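PDB 6H20: probable glutamine-binding lipoprotein GlnH (GLNBP) from Mycobacterium tuberculosis, which binds aspartate, glutamate and asparagine as a solute-binding lipoprotein, and probably takes part in the control of glutamate metabolism through protein kinase G. Local coordinates for residues Thr75-Asp88 against Arg256-Trp270. Residues are numbered along the deposited sequence; the frame is centred on the assembly and turned at random.
Sequences TGFDVDIAGEVARD and RIRNDGTWNTLYRKW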
# COMPACT_ATOMS: atom_id res chain seq x y z
N THR A 75 10.43 6.94 -7.17
CA THR A 75 9.28 7.41 -7.91
C THR A 75 8.16 6.38 -7.78
O THR A 75 8.34 5.30 -7.19
CB THR A 75 9.65 7.72 -9.37
OG1 THR A 75 8.59 8.44 -10.00
CG2 THR A 75 9.95 6.44 -10.14
N GLY A 76 7.01 6.71 -8.34
CA GLY A 76 5.84 5.86 -8.27
C GLY A 76 4.61 6.63 -7.82
O GLY A 76 4.68 7.79 -7.42
N PHE A 77 3.47 5.93 -7.88
CA PHE A 77 2.19 6.53 -7.49
C PHE A 77 2.21 7.03 -6.04
O PHE A 77 1.74 8.14 -5.75
CB PHE A 77 1.07 5.50 -7.69
CG PHE A 77 -0.32 6.04 -7.48
CD1 PHE A 77 -0.93 5.95 -6.25
CD2 PHE A 77 -1.03 6.60 -8.54
CE1 PHE A 77 -2.22 6.42 -6.05
CE2 PHE A 77 -2.32 7.08 -8.35
CZ PHE A 77 -2.91 6.98 -7.09
N ASP A 78 2.73 6.21 -5.11
CA ASP A 78 2.76 6.61 -3.71
C ASP A 78 3.72 7.78 -3.48
O ASP A 78 3.42 8.69 -2.69
CB ASP A 78 3.16 5.43 -2.82
CG ASP A 78 2.00 4.52 -2.48
OD1 ASP A 78 0.82 4.94 -2.58
OD2 ASP A 78 2.28 3.38 -2.04
N VAL A 79 4.87 7.78 -4.16
CA VAL A 79 5.79 8.91 -4.09
C VAL A 79 5.08 10.19 -4.53
O VAL A 79 5.22 11.25 -3.90
CB VAL A 79 7.02 8.62 -4.96
CG1 VAL A 79 7.93 9.84 -5.00
CG2 VAL A 79 7.75 7.40 -4.43
N ASP A 80 4.31 10.10 -5.61
CA ASP A 80 3.63 11.28 -6.14
C ASP A 80 2.51 11.75 -5.22
O ASP A 80 2.33 12.96 -5.05
CB ASP A 80 3.14 11.00 -7.57
CG ASP A 80 4.27 10.99 -8.58
OD1 ASP A 80 5.39 11.46 -8.27
OD2 ASP A 80 4.03 10.51 -9.71
N ILE A 81 1.78 10.81 -4.61
CA ILE A 81 0.77 11.18 -3.61
C ILE A 81 1.42 11.95 -2.47
O ILE A 81 0.95 13.03 -2.07
CB ILE A 81 0.02 9.93 -3.10
CG1 ILE A 81 -0.87 9.33 -4.19
CG2 ILE A 81 -0.79 10.30 -1.85
CD1 ILE A 81 -2.09 10.19 -4.56
N ALA A 82 2.54 11.43 -1.96
CA ALA A 82 3.26 12.11 -0.88
C ALA A 82 3.72 13.48 -1.33
O ALA A 82 3.68 14.44 -0.55
CB ALA A 82 4.46 11.27 -0.41
N GLY A 83 4.16 13.60 -2.58
CA GLY A 83 4.61 14.89 -3.08
C GLY A 83 3.51 15.93 -3.13
O GLY A 83 3.78 17.12 -3.02
N GLU A 84 2.26 15.49 -3.33
CA GLU A 84 1.15 16.44 -3.31
C GLU A 84 0.89 16.98 -1.91
O GLU A 84 0.54 18.16 -1.75
CB GLU A 84 -0.11 15.80 -3.91
CG GLU A 84 0.01 15.49 -5.39
CD GLU A 84 0.36 16.70 -6.23
OE1 GLU A 84 -0.18 17.80 -5.94
OE2 GLU A 84 1.18 16.57 -7.17
N VAL A 85 1.06 16.15 -0.88
CA VAL A 85 1.03 16.65 0.49
C VAL A 85 2.12 17.69 0.70
O VAL A 85 1.88 18.77 1.23
CB VAL A 85 1.15 15.49 1.50
CG1 VAL A 85 1.15 16.03 2.94
CG2 VAL A 85 0.02 14.50 1.28
N ALA A 86 3.34 17.37 0.25
CA ALA A 86 4.43 18.33 0.39
C ALA A 86 4.15 19.61 -0.37
O ALA A 86 4.49 20.71 0.09
CB ALA A 86 5.74 17.70 -0.08
N ARG A 87 3.52 19.50 -1.55
CA ARG A 87 3.15 20.71 -2.29
C ARG A 87 2.23 21.60 -1.45
O ARG A 87 2.39 22.82 -1.42
CB ARG A 87 2.47 20.34 -3.60
CG ARG A 87 2.30 21.54 -4.54
CD ARG A 87 1.23 21.28 -5.62
NE ARG A 87 1.52 20.08 -6.42
CZ ARG A 87 2.36 20.05 -7.45
NH1 ARG A 87 3.02 21.14 -7.81
NH2 ARG A 87 2.55 18.92 -8.12
N ASP A 88 1.26 20.99 -0.76
CA ASP A 88 0.34 21.77 0.07
C ASP A 88 1.06 22.42 1.25
O ASP A 88 0.66 23.50 1.70
CB ASP A 88 -0.80 20.89 0.56
CG ASP A 88 -1.88 20.66 -0.49
OD1 ASP A 88 -1.69 21.07 -1.65
OD2 ASP A 88 -2.91 20.07 -0.14
N ARG A 256 -8.28 18.12 -2.70
CA ARG A 256 -7.75 18.89 -3.81
C ARG A 256 -7.46 18.00 -5.02
O ARG A 256 -7.91 18.30 -6.13
CB ARG A 256 -6.49 19.66 -3.41
CG ARG A 256 -5.99 20.49 -4.58
CD ARG A 256 -4.76 21.28 -4.24
NE ARG A 256 -3.61 20.50 -3.79
CZ ARG A 256 -2.79 19.82 -4.59
NH1 ARG A 256 -3.01 19.78 -5.90
NH2 ARG A 256 -1.74 19.18 -4.08
N ILE A 257 -6.70 16.92 -4.82
CA ILE A 257 -6.26 16.15 -5.99
C ILE A 257 -7.40 15.35 -6.62
O ILE A 257 -7.38 15.08 -7.83
CB ILE A 257 -5.01 15.30 -5.70
CG1 ILE A 257 -5.32 14.16 -4.72
CG2 ILE A 257 -3.87 16.17 -5.23
CD1 ILE A 257 -4.16 13.12 -4.62
N ARG A 258 -8.41 14.95 -5.83
CA ARG A 258 -9.55 14.27 -6.45
C ARG A 258 -10.32 15.20 -7.38
O ARG A 258 -10.95 14.73 -8.34
CB ARG A 258 -10.51 13.72 -5.40
CG ARG A 258 -9.95 12.58 -4.58
CD ARG A 258 -11.07 11.92 -3.80
NE ARG A 258 -10.59 11.08 -2.71
CZ ARG A 258 -10.37 11.50 -1.46
NH1 ARG A 258 -10.57 12.77 -1.12
NH2 ARG A 258 -9.95 10.64 -0.55
N ASN A 259 -10.28 16.50 -7.12
CA ASN A 259 -11.14 17.45 -7.82
C ASN A 259 -10.41 18.33 -8.81
O ASN A 259 -11.06 18.94 -9.67
CB ASN A 259 -11.86 18.32 -6.79
CG ASN A 259 -12.98 17.59 -6.13
OD1 ASN A 259 -14.05 17.43 -6.74
ND2 ASN A 259 -12.76 17.11 -4.92
N ASP A 260 -9.08 18.44 -8.73
CA ASP A 260 -8.35 19.34 -9.61
C ASP A 260 -7.68 18.63 -10.77
O ASP A 260 -6.89 19.25 -11.49
CB ASP A 260 -7.38 20.23 -8.83
CG ASP A 260 -6.09 19.53 -8.40
OD1 ASP A 260 -5.90 18.31 -8.67
OD2 ASP A 260 -5.24 20.21 -7.77
N GLY A 261 -7.97 17.34 -10.96
CA GLY A 261 -7.40 16.58 -12.05
C GLY A 261 -6.11 15.85 -11.72
O GLY A 261 -5.66 15.02 -12.52
N THR A 262 -5.50 16.13 -10.56
CA THR A 262 -4.20 15.54 -10.25
C THR A 262 -4.29 14.04 -10.03
O THR A 262 -3.44 13.28 -10.52
CB THR A 262 -3.59 16.21 -9.02
OG1 THR A 262 -3.40 17.60 -9.27
CG2 THR A 262 -2.24 15.59 -8.69
N TRP A 263 -5.32 13.58 -9.32
CA TRP A 263 -5.47 12.15 -9.10
C TRP A 263 -5.60 11.41 -10.42
O TRP A 263 -4.93 10.39 -10.65
CB TRP A 263 -6.68 11.88 -8.20
CG TRP A 263 -6.75 10.49 -7.68
CD1 TRP A 263 -6.29 10.05 -6.48
CD2 TRP A 263 -7.31 9.35 -8.35
NE1 TRP A 263 -6.53 8.70 -6.35
CE2 TRP A 263 -7.15 8.24 -7.48
CE3 TRP A 263 -7.93 9.15 -9.59
CZ2 TRP A 263 -7.59 6.96 -7.80
CZ3 TRP A 263 -8.37 7.86 -9.91
CH2 TRP A 263 -8.19 6.79 -9.02
N ASN A 264 -6.44 11.93 -11.32
CA ASN A 264 -6.58 11.30 -12.64
C ASN A 264 -5.25 11.24 -13.37
O ASN A 264 -4.91 10.23 -14.00
CB ASN A 264 -7.61 12.08 -13.45
CG ASN A 264 -7.84 11.48 -14.82
OD1 ASN A 264 -8.56 10.48 -14.95
ND2 ASN A 264 -7.23 12.08 -15.83
N THR A 265 -4.48 12.33 -13.31
CA THR A 265 -3.18 12.38 -13.97
C THR A 265 -2.24 11.33 -13.40
O THR A 265 -1.53 10.64 -14.15
CB THR A 265 -2.61 13.79 -13.83
OG1 THR A 265 -3.41 14.71 -14.59
CG2 THR A 265 -1.16 13.85 -14.31
N LEU A 266 -2.24 11.17 -12.08
CA LEU A 266 -1.37 10.19 -11.45
C LEU A 266 -1.78 8.76 -11.78
O LEU A 266 -0.92 7.90 -11.98
CB LEU A 266 -1.33 10.40 -9.93
CG LEU A 266 -0.70 11.72 -9.49
CD1 LEU A 266 -0.71 11.81 -7.97
CD2 LEU A 266 0.72 11.86 -10.03
N TYR A 267 -3.09 8.48 -11.81
CA TYR A 267 -3.54 7.16 -12.23
C TYR A 267 -3.09 6.86 -13.65
O TYR A 267 -2.58 5.77 -13.94
CB TYR A 267 -5.07 7.05 -12.13
CG TYR A 267 -5.57 5.61 -12.17
CD1 TYR A 267 -5.73 4.92 -13.37
CD2 TYR A 267 -5.86 4.94 -10.99
CE1 TYR A 267 -6.18 3.60 -13.39
CE2 TYR A 267 -6.31 3.63 -11.00
CZ TYR A 267 -6.47 2.97 -12.19
OH TYR A 267 -6.92 1.66 -12.17
N ARG A 268 -3.29 7.81 -14.56
CA ARG A 268 -2.88 7.59 -15.94
C ARG A 268 -1.36 7.46 -16.06
O ARG A 268 -0.87 6.73 -16.92
CB ARG A 268 -3.42 8.71 -16.83
CG ARG A 268 -4.95 8.70 -16.94
CD ARG A 268 -5.48 9.69 -17.98
NE ARG A 268 -4.81 10.99 -17.92
CZ ARG A 268 -3.82 11.35 -18.73
NH1 ARG A 268 -3.38 10.52 -19.66
NH2 ARG A 268 -3.27 12.55 -18.59
N LYS A 269 -0.61 8.13 -15.18
CA LYS A 269 0.84 8.05 -15.24
C LYS A 269 1.34 6.67 -14.83
O LYS A 269 2.30 6.15 -15.43
CB LYS A 269 1.43 9.12 -14.32
CG LYS A 269 2.94 9.18 -14.21
CD LYS A 269 3.34 10.39 -13.37
CE LYS A 269 4.83 10.45 -13.08
NZ LYS A 269 5.09 11.50 -12.05
N TRP A 270 0.68 6.03 -13.86
CA TRP A 270 1.23 4.84 -13.21
C TRP A 270 0.43 3.56 -13.41
O TRP A 270 1.03 2.48 -13.40
CB TRP A 270 1.37 5.10 -11.69
CG TRP A 270 2.43 6.11 -11.39
CD1 TRP A 270 2.26 7.37 -10.86
CD2 TRP A 270 3.83 5.98 -11.65
NE1 TRP A 270 3.47 8.01 -10.76
CE2 TRP A 270 4.45 7.18 -11.23
CE3 TRP A 270 4.63 4.95 -12.18
CZ2 TRP A 270 5.83 7.38 -11.34
CZ3 TRP A 270 5.99 5.15 -12.28
CH2 TRP A 270 6.58 6.36 -11.86
O HOH W 1 -1.17 18.99 -8.25
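Phe-77 and Trp-270 meet where helix 77-88 starts and helix 262-270 ends, the two running nearly antiparallel at 159° with their axes 10.3 Å apart at closest approach. The CA of Gly-76, the N-cap residue, sits over the face of the six-membered ring of Trp-270 in a CH-pi contact, 3.5 Å from the centroid; at its backbone angles a side chain would collide with the carbonyl O of Thr-75. Trp-270 NE1 gives a nearly straight 2.8 Å bond, in its ring plane, to Asp-80 OD2, while Lys-269 NZ, at the end of an extended chain, reaches the same oxygen from the opposite face of the carboxylate as a salt bridge.

Phe-77 fits as a knob among Trp-263, Leu-266, Tyr-267 and Trp-270. Its ring, swung away from its own N (chi1 -173°), points an edge at the five-membered ring of Trp-263 in an offset edge-to-face pair, planes 87° apart, and Phe-77 CE2 packs 3.8 Å from Leu-266 CB. Farther along, Ile-81 CD1 touches Ile-257 CD1 at 3.6 Å and also meets Leu-266 CD1, an apolar contact between the two polar groups.

Beyond it, charges take over. Arg-87 grips Glu-84 side-on, its NE and NH2 each holding one oxygen, which should fix the carboxylate's rotation. Arg-256 NH2 uses the anti lone pair of Glu-84 OE1 at 2.8 Å. Arg-256 NE binds Asp-88 OD1 at 2.9 Å, the other Asp-88 oxygen being held by Thr-253 of helix 244-259. A water joins Glu-84 OE1, Arg-256 NH1 and Thr-262 OG1, and Asp-260, whose Asx turn leads into helix 262-270, holds Arg-256 NH1.

In this family 3 solute-binding fold, helix 77-90 also packs on strand 53-57 through Val-79, Ala-82 and Val-85, Asp-78 bonds to the backbone N of ligand-pocket Thr-121, and Phe-77, about 12 Å from the bound asparagine, rests with Trp-263 and Tyr-267 on Leu-139 of strand 139-148.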